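Local atomic coordinates of SsDNA-binding protein essential for mitochondrial genome maintenance (Saccharomyces cerevisiae, PDB entry 6CQK), a protein that binds single-stranded DNA preferentially and cooperatively, takes part in mitochondrial DNA replication and stimulates the PIF1 helicase. Residues S31-P36 with T42-I47; E52-F57 with L92-I97. All blocks are in the same frame, centred on the assembly; numbering follows the deposited sequence.

Contact 1 (S31-P36 with T42-I47); sequences SIASQP and TNWYNI
Ile32 and Ser34 pair with Tyr45 and Asn43 as the two hydrogen-bonded pairs of an antiparallel ladder, each closed by two backbone bonds, from Ile32 N to Tyr45 O (2.9 Å) and from Ser34 N to Asn43 O (2.8 Å) with their reciprocals. Ala33 and Trp44 form the non-hydrogen-bonded pair between them, and there the indole folds across the neighbouring strand: Ala33 CB sits over the face of its six-membered ring, 3.7 Å from the centroid, a CH-pi contact. With Trp44 CG beside its own backbone N (chi1 -70°), the ring also brings its edge toward Ser31, whose OG lies 3.9 Å from Trp44 CZ3. Ile32 and Tyr45 point to the other face, where Ile32 CD1 meets Ile47 CG1 at 3.7 Å, with Val68 and Val70 against Ile32 and Leu92 against Ile47. Tyr45 carries its hydroxyl to Ser4 of the second subunit, and Asn43 OD1 bonds both Gln41 and the backbone N of Asn76 of that subunit. Beyond the ladder, Gln35 CB packs on Thr42 CB. This is the end of a beta hairpin, strands 26-34 and 43-49, within the OB fold of the single-strand binding protein family, with Ser34, Asn43 and Tyr45 of its buried face at the interface with the second subunit.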
ATOM      1  N   SER A  31      18.784  -2.048  -8.214  1.00 60.39           N
ATOM      2  CA  SER A  31      17.698  -1.468  -8.983  1.00 60.41           C
ATOM      3  C   SER A  31      16.652  -2.546  -9.357  1.00 58.78           C
ATOM      4  O   SER A  31      17.004  -3.719  -9.485  1.00 57.08           O
ATOM      5  CB  SER A  31      18.235  -0.778 -10.224  1.00 60.35           C
ATOM      6  OG  SER A  31      19.067  -1.678 -10.930  1.00 63.53           O
ATOM      7  N   ILE A  32      15.373  -2.120  -9.393  1.00 56.31           N
ATOM      8  CA  ILE A  32      14.257  -2.944  -9.762  1.00 54.12           C
ATOM      9  C   ILE A  32      13.768  -2.403 -11.104  1.00 54.45           C
ATOM     10  O   ILE A  32      13.482  -1.217 -11.216  1.00 52.62           O
ATOM     11  CB  ILE A  32      13.101  -2.825  -8.705  1.00 53.06           C
ATOM     12  CG1 ILE A  32      13.568  -3.345  -7.357  1.00 52.51           C
ATOM     13  CG2 ILE A  32      11.855  -3.625  -9.121  1.00 51.82           C
ATOM     14  CD1 ILE A  32      12.574  -3.151  -6.251  1.00 54.29           C
ATOM     15  N   ALA A  33      13.637  -3.281 -12.078  1.00 53.70           N
ATOM     16  CA  ALA A  33      12.966  -2.943 -13.291  1.00 55.31           C
ATOM     17  C   ALA A  33      11.525  -3.347 -13.143  1.00 56.26           C
ATOM     18  O   ALA A  33      11.254  -4.524 -12.909  1.00 60.57           O
ATOM     19  CB  ALA A  33      13.591  -3.679 -14.456  1.00 54.91           C
ATOM     20  N   SER A  34      10.599  -2.396 -13.277  1.00 55.86           N
ATOM     21  CA  SER A  34       9.176  -2.661 -13.125  1.00 54.99           C
ATOM     22  C   SER A  34       8.571  -2.175 -14.388  1.00 55.34           C
ATOM     23  O   SER A  34       8.681  -1.007 -14.746  1.00 54.54           O
ATOM     24  CB  SER A  34       8.578  -1.902 -11.951  1.00 57.17           C
ATOM     25  OG  SER A  34       7.178  -1.815 -11.985  1.00 61.35           O
ATOM     26  N   GLN A  35       7.986  -3.083 -15.137  1.00 57.17           N
ATOM     27  CA  GLN A  35       7.375  -2.729 -16.387  1.00 57.57           C
ATOM     28  C   GLN A  35       6.023  -3.314 -16.435  1.00 58.60           C
ATOM     29  O   GLN A  35       5.861  -4.437 -16.838  1.00 58.77           O
ATOM     30  CB  GLN A  35       8.148  -3.284 -17.548  1.00 55.67           C
ATOM     31  CG  GLN A  35       7.539  -2.825 -18.830  1.00 57.06           C
ATOM     32  CD  GLN A  35       8.212  -3.382 -20.017  1.00 57.98           C
ATOM     33  OE1 GLN A  35       8.890  -4.362 -19.927  1.00 63.00           O
ATOM     34  NE2 GLN A  35       8.027  -2.758 -21.138  1.00 55.85           N
ATOM     35  N   PRO A  36       5.033  -2.527 -16.064  1.00 57.93           N
ATOM     36  CA  PRO A  36       3.629  -2.881 -15.985  1.00 58.81           C
ATOM     37  C   PRO A  36       2.943  -3.130 -17.297  1.00 62.80           C
ATOM     38  O   PRO A  36       1.899  -3.719 -17.287  1.00 62.63           O
ATOM     39  CB  PRO A  36       3.016  -1.644 -15.361  1.00 59.34           C
ATOM     40  CG  PRO A  36       4.124  -0.907 -14.758  1.00 57.10           C
ATOM     41  CD  PRO A  36       5.256  -1.148 -15.651  1.00 57.67           C
ATOM     42  N   THR A  42       9.696   0.861 -18.954  1.00 49.23           N
ATOM     43  CA  THR A  42      10.162   0.086 -17.873  1.00 49.72           C
ATOM     44  C   THR A  42      10.748   1.092 -16.949  1.00 50.42           C
ATOM     45  O   THR A  42      11.604   1.862 -17.290  1.00 48.77           O
ATOM     46  CB  THR A  42      11.112  -1.067 -18.251  1.00 50.69           C
ATOM     47  OG1 THR A  42      11.996  -1.287 -17.171  1.00 51.06           O
ATOM     48  CG2 THR A  42      11.960  -0.747 -19.461  1.00 54.09           C
ATOM     49  N   ASN A  43      10.159   1.116 -15.761  1.00 53.66           N
ATOM     50  CA  ASN A  43      10.542   2.014 -14.719  1.00 54.55           C
ATOM     51  C   ASN A  43      11.673   1.369 -13.929  1.00 54.14           C
ATOM     52  O   ASN A  43      11.478   0.305 -13.343  1.00 54.54           O
ATOM     53  CB  ASN A  43       9.334   2.298 -13.837  1.00 54.83           C
ATOM     54  CG  ASN A  43       8.188   2.868 -14.626  1.00 54.55           C
ATOM     55  OD1 ASN A  43       8.295   3.978 -15.134  1.00 54.14           O
ATOM     56  ND2 ASN A  43       7.102   2.145 -14.731  1.00 54.48           N
ATOM     57  N   TRP A  44      12.815   2.058 -13.876  1.00 54.16           N
ATOM     58  CA  TRP A  44      13.942   1.615 -13.065  1.00 56.65           C
ATOM     59  C   TRP A  44      13.947   2.389 -11.750  1.00 56.25           C
ATOM     60  O   TRP A  44      13.814   3.624 -11.764  1.00 58.55           O
ATOM     61  CB  TRP A  44      15.229   1.887 -13.819  1.00 56.85           C
ATOM     62  CG  TRP A  44      15.337   0.978 -14.971  1.00 57.26           C
ATOM     63  CD1 TRP A  44      14.844   1.150 -16.239  1.00 55.69           C
ATOM     64  CD2 TRP A  44      15.945  -0.308 -14.944  1.00 57.75           C
ATOM     65  NE1 TRP A  44      15.135   0.036 -17.006  1.00 55.06           N
ATOM     66  CE2 TRP A  44      15.828  -0.863 -16.241  1.00 55.06           C
ATOM     67  CE3 TRP A  44      16.608  -1.041 -13.942  1.00 57.78           C
ATOM     68  CZ2 TRP A  44      16.306  -2.110 -16.535  1.00 54.97           C
ATOM     69  CZ3 TRP A  44      17.139  -2.282 -14.264  1.00 57.24           C
ATOM     70  CH2 TRP A  44      16.988  -2.804 -15.533  1.00 56.56           C
ATOM     71  N   TYR A  45      14.027   1.691 -10.633  1.00 54.95           N
ATOM     72  CA  TYR A  45      13.946   2.352  -9.315  1.00 56.35           C
ATOM     73  C   TYR A  45      15.115   1.870  -8.530  1.00 57.72           C
ATOM     74  O   TYR A  45      15.359   0.649  -8.505  1.00 57.86           O
ATOM     75  CB  TYR A  45      12.664   1.962  -8.579  1.00 55.26           C
ATOM     76  CG  TYR A  45      11.401   2.495  -9.198  1.00 53.85           C
ATOM     77  CD1 TYR A  45      11.124   3.849  -9.167  1.00 54.15           C
ATOM     78  CD2 TYR A  45      10.453   1.640  -9.807  1.00 53.64           C
ATOM     79  CE1 TYR A  45       9.934   4.359  -9.759  1.00 56.44           C
ATOM     80  CE2 TYR A  45       9.290   2.142 -10.413  1.00 53.26           C
ATOM     81  CZ  TYR A  45       9.036   3.502 -10.394  1.00 54.11           C
ATOM     82  OH  TYR A  45       7.896   4.062 -10.898  1.00 55.37           O
ATOM     83  N   ASN A  46      15.883   2.805  -7.976  1.00 59.89           N
ATOM     84  CA  ASN A  46      17.056   2.452  -7.211  1.00 64.87           C
ATOM     85  C   ASN A  46      16.725   2.435  -5.749  1.00 65.66           C
ATOM     86  O   ASN A  46      16.164   3.413  -5.211  1.00 69.10           O
ATOM     87  CB  ASN A  46      18.135   3.452  -7.449  1.00 70.99           C
ATOM     88  CG  ASN A  46      18.487   3.543  -8.917  1.00 81.27           C
ATOM     89  OD1 ASN A  46      18.906   2.543  -9.541  1.00 91.56           O
ATOM     90  ND2 ASN A  46      18.325   4.726  -9.497  1.00 83.85           N
ATOM     91  N   ILE A  47      16.982   1.280  -5.164  1.00 62.22           N
ATOM     92  CA  ILE A  47      16.610   0.965  -3.815  1.00 64.93           C
ATOM     93  C   ILE A  47      17.858   1.027  -2.952  1.00 69.03           C
ATOM     94  O   ILE A  47      18.928   0.600  -3.391  1.00 65.96           O
ATOM     95  CB  ILE A  47      16.110  -0.491  -3.715  1.00 64.38           C
ATOM     96  CG1 ILE A  47      14.986  -0.740  -4.703  1.00 62.47           C
ATOM     97  CG2 ILE A  47      15.675  -0.820  -2.295  1.00 65.06           C
ATOM     98  CD1 ILE A  47      13.856   0.273  -4.643  1.00 62.77           C
TER

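Contact 2 (E52-F57 with L92-I97); sequences EPQINF and LVQKDI
Gln54 reaches from the helix to strand 89-99 and makes two hydrogen bonds with its terminal amide. Its OE1 accepts from Gln94 NE2 at 2.9 Å, and its NE2 donates to the backbone carbonyl Lys95 O at 3.0 Å. The two side-chain amides are nearly coplanar, their planes 17° apart, and the bond between them is moderately bent, with 149° at the hydrogen. The second bond is straighter at its hydrogen, 162°, but Gln54 NE2 stands above the Lys95 carbonyl plane, whereas Lys95 O lies close to the plane of the Gln54 amide. An extended chain beyond CG gives Gln54 the length for this span, since the segment axes approach no closer than 9.4 Å. With both ends of the amide engaged, its rotation is likely to be fixed. Gln94 OE1 is held by Tyr30 OH, so the Gln94 amide relays the link from the helix toward strand 26-34. Were Gln54 replaced by an alanine, Gln94 NE2 and Lys95 O would probably lose these partners and a gap would be likely to open between helix and strand. Lys95 and Asp96 form a classic beta bulge opposite Glu71, and the carbonyl that Gln54 grips belongs to this bulge. Packing between the segments is otherwise slight, with 211 Å² buried in all, and Ile97 points toward the helix. The side chains of Gln94 and Ile97 also touch Leu58, one residue beyond the segment on the same helix. Helix 52-59 thus lies against strand 89-99, which is flanked by strands 43-49 and 67-77: Ile55 packs on Val49 of the first, and Ile97 on Val68 of the second.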
ATOM      1  N   GLU A  52      19.801  -4.240   8.248  1.00 82.28           N
ATOM      2  CA  GLU A  52      20.840  -5.238   8.057  1.00 90.66           C
ATOM      3  C   GLU A  52      20.266  -6.641   7.852  1.00 89.53           C
ATOM      4  O   GLU A  52      20.787  -7.392   7.007  1.00 87.25           O
ATOM      5  CB  GLU A  52      21.841  -5.210   9.208  1.00 95.62           C
ATOM      6  CG  GLU A  52      23.205  -5.739   8.822  1.00101.39           C
ATOM      7  CD  GLU A  52      24.006  -5.964  10.044  1.00107.58           C
ATOM      8  OE1 GLU A  52      24.736  -5.057  10.463  1.00109.34           O
ATOM      9  OE2 GLU A  52      23.835  -7.040  10.595  1.00116.39           O
ATOM     10  N   PRO A  53      19.209  -6.998   8.610  1.00 86.33           N
ATOM     11  CA  PRO A  53      18.617  -8.315   8.343  1.00 84.50           C
ATOM     12  C   PRO A  53      18.188  -8.467   6.873  1.00 81.33           C
ATOM     13  O   PRO A  53      18.416  -9.525   6.281  1.00 83.44           O
ATOM     14  CB  PRO A  53      17.406  -8.358   9.285  1.00 83.80           C
ATOM     15  CG  PRO A  53      17.696  -7.389  10.376  1.00 84.48           C
ATOM     16  CD  PRO A  53      18.741  -6.418   9.889  1.00 86.78           C
ATOM     17  N   GLN A  54      17.617  -7.412   6.303  1.00 73.56           N
ATOM     18  CA  GLN A  54      17.217  -7.436   4.908  1.00 72.53           C
ATOM     19  C   GLN A  54      18.426  -7.421   3.981  1.00 73.41           C
ATOM     20  O   GLN A  54      18.439  -8.095   2.959  1.00 71.66           O
ATOM     21  CB  GLN A  54      16.278  -6.274   4.592  1.00 70.75           C
ATOM     22  CG  GLN A  54      14.916  -6.485   5.198  1.00 69.88           C
ATOM     23  CD  GLN A  54      14.024  -5.272   5.103  1.00 71.86           C
ATOM     24  OE1 GLN A  54      14.035  -4.572   4.107  1.00 82.24           O
ATOM     25  NE2 GLN A  54      13.193  -5.058   6.099  1.00 71.68           N
ATOM     26  N   ILE A  55      19.456  -6.668   4.352  1.00 73.89           N
ATOM     27  CA  ILE A  55      20.690  -6.667   3.583  1.00 72.10           C
ATOM     28  C   ILE A  55      21.176  -8.107   3.439  1.00 77.13           C
ATOM     29  O   ILE A  55      21.587  -8.529   2.349  1.00 76.98           O
ATOM     30  CB  ILE A  55      21.762  -5.770   4.229  1.00 67.98           C
ATOM     31  CG1 ILE A  55      21.313  -4.310   4.222  1.00 65.80           C
ATOM     32  CG2 ILE A  55      23.088  -5.936   3.498  1.00 67.97           C
ATOM     33  CD1 ILE A  55      22.393  -3.332   4.564  1.00 65.40           C
ATOM     34  N   ASN A  56      21.170  -8.849   4.553  1.00 83.61           N
ATOM     35  CA  ASN A  56      21.659 -10.235   4.543  1.00 89.42           C
ATOM     36  C   ASN A  56      20.727 -11.099   3.728  1.00 88.29           C
ATOM     37  O   ASN A  56      21.185 -11.873   2.893  1.00 82.98           O
ATOM     38  CB  ASN A  56      21.798 -10.826   5.953  1.00 93.65           C
ATOM     39  CG  ASN A  56      22.915 -10.178   6.756  1.00 91.32           C
ATOM     40  OD1 ASN A  56      23.927  -9.733   6.211  1.00 85.76           O
ATOM     41  ND2 ASN A  56      22.717 -10.111   8.065  1.00 90.81           N
ATOM     42  N   PHE A  57      19.423 -10.964   3.993  1.00 88.54           N
ATOM     43  CA  PHE A  57      18.375 -11.710   3.235  1.00 88.35           C
ATOM     44  C   PHE A  57      18.572 -11.587   1.729  1.00 84.17           C
ATOM     45  O   PHE A  57      18.444 -12.588   1.025  1.00 79.18           O
ATOM     46  CB  PHE A  57      16.937 -11.274   3.650  1.00 87.30           C
ATOM     47  CG  PHE A  57      15.828 -12.119   3.037  1.00 84.76           C
ATOM     48  CD1 PHE A  57      15.427 -11.866   1.763  1.00 86.80           C
ATOM     49  CD2 PHE A  57      15.196 -13.167   3.724  1.00 83.99           C
ATOM     50  CE1 PHE A  57      14.436 -12.609   1.155  1.00 84.33           C
ATOM     51  CE2 PHE A  57      14.202 -13.929   3.111  1.00 83.83           C
ATOM     52  CZ  PHE A  57      13.829 -13.642   1.807  1.00 83.59           C
ATOM     53  N   LEU A  92      14.832   5.919  -2.209  1.00 63.28           N
ATOM     54  CA  LEU A  92      13.871   4.861  -1.887  1.00 60.43           C
ATOM     55  C   LEU A  92      14.570   3.909  -0.985  1.00 61.67           C
ATOM     56  O   LEU A  92      15.463   3.162  -1.429  1.00 64.80           O
ATOM     57  CB  LEU A  92      13.469   4.113  -3.098  1.00 61.29           C
ATOM     58  CG  LEU A  92      12.496   4.785  -4.052  1.00 65.20           C
ATOM     59  CD1 LEU A  92      12.365   3.914  -5.276  1.00 64.23           C
ATOM     60  CD2 LEU A  92      11.128   5.000  -3.443  1.00 65.70           C
ATOM     61  N   VAL A  93      14.239   3.993   0.309  1.00 59.26           N
ATOM     62  CA  VAL A  93      14.936   3.225   1.314  1.00 56.56           C
ATOM     63  C   VAL A  93      14.070   2.099   1.707  1.00 56.76           C
ATOM     64  O   VAL A  93      12.912   2.312   2.095  1.00 58.22           O
ATOM     65  CB  VAL A  93      15.271   4.086   2.516  1.00 55.73           C
ATOM     66  CG1 VAL A  93      15.836   3.218   3.613  1.00 54.48           C
ATOM     67  CG2 VAL A  93      16.285   5.136   2.092  1.00 56.20           C
ATOM     68  N   GLN A  94      14.584   0.889   1.532  1.00 57.32           N
ATOM     69  CA  GLN A  94      13.776  -0.328   1.657  1.00 60.08           C
ATOM     70  C   GLN A  94      13.265  -0.544   3.079  1.00 62.41           C
ATOM     71  O   GLN A  94      14.002  -0.375   3.996  1.00 62.95           O
ATOM     72  CB  GLN A  94      14.598  -1.527   1.203  1.00 60.14           C
ATOM     73  CG  GLN A  94      13.859  -2.838   1.289  1.00 62.48           C
ATOM     74  CD  GLN A  94      14.605  -3.999   0.669  1.00 65.79           C
ATOM     75  OE1 GLN A  94      15.157  -3.889  -0.424  1.00 67.12           O
ATOM     76  NE2 GLN A  94      14.633  -5.112   1.367  1.00 67.53           N
ATOM     77  N   LYS A  95      11.981  -0.862   3.240  1.00 67.82           N
ATOM     78  CA  LYS A  95      11.369  -1.204   4.532  1.00 70.17           C
ATOM     79  C   LYS A  95      10.964  -2.661   4.637  1.00 70.79           C
ATOM     80  O   LYS A  95      10.902  -3.231   5.698  1.00 72.53           O
ATOM     81  CB  LYS A  95      10.195  -0.256   4.780  1.00 74.10           C
ATOM     82  CG  LYS A  95      10.606   1.171   5.126  1.00 82.75           C
ATOM     83  CD  LYS A  95      11.892   1.139   6.000  1.00 88.68           C
ATOM     84  CE  LYS A  95      12.635   2.454   6.213  1.00 90.61           C
ATOM     85  NZ  LYS A  95      14.098   2.312   6.473  1.00 96.15           N
ATOM     86  N   ASP A  96      10.783  -3.316   3.519  1.00 76.92           N
ATOM     87  CA  ASP A  96      10.351  -4.675   3.536  1.00 82.56           C
ATOM     88  C   ASP A  96      10.541  -5.298   2.206  1.00 78.57           C
ATOM     89  O   ASP A  96      10.538  -4.571   1.238  1.00 83.96           O
ATOM     90  CB  ASP A  96       8.894  -4.694   3.899  1.00 88.33           C
ATOM     91  CG  ASP A  96       8.675  -5.493   5.036  1.00 95.07           C
ATOM     92  OD1 ASP A  96       8.857  -6.731   4.939  1.00104.48           O
ATOM     93  OD2 ASP A  96       8.491  -4.823   6.062  1.00 97.74           O
ATOM     94  N   ILE A  97      10.754  -6.603   2.154  1.00 73.37           N
ATOM     95  CA  ILE A  97      10.806  -7.270   0.894  1.00 73.17           C
ATOM     96  C   ILE A  97      10.130  -8.597   0.962  1.00 74.01           C
ATOM     97  O   ILE A  97      10.255  -9.293   1.942  1.00 80.17           O
ATOM     98  CB  ILE A  97      12.236  -7.369   0.312  1.00 74.87           C
ATOM     99  CG1 ILE A  97      12.209  -8.163  -1.011  1.00 78.45           C
ATOM    100  CG2 ILE A  97      13.213  -7.973   1.267  1.00 74.04           C
ATOM    101  CD1 ILE A  97      13.382  -7.859  -1.901  1.00 80.36           C
TER

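How the contacts relate
Contact 1 and contact 2 follow one another along the chain: the hairpin of 31-36 with 42-47 is complete before helix 52-59 begins, and strand 89-99 returns to it much later. Their centres are about 16 Å apart, on opposite sides of the chain's centre. Strand 43-49 joins them, pairing with strand 26-34 on one edge and with strand 89-99 in parallel on the other, and leading on to the helix. Where they meet, Tyr45 and Ile47 pack on Leu92, and Ile47 touches Gln94. One OB-fold sheet therefore carries both: contact 1 next to the second subunit, contact 2 where the helix meets the sheet within a single chain.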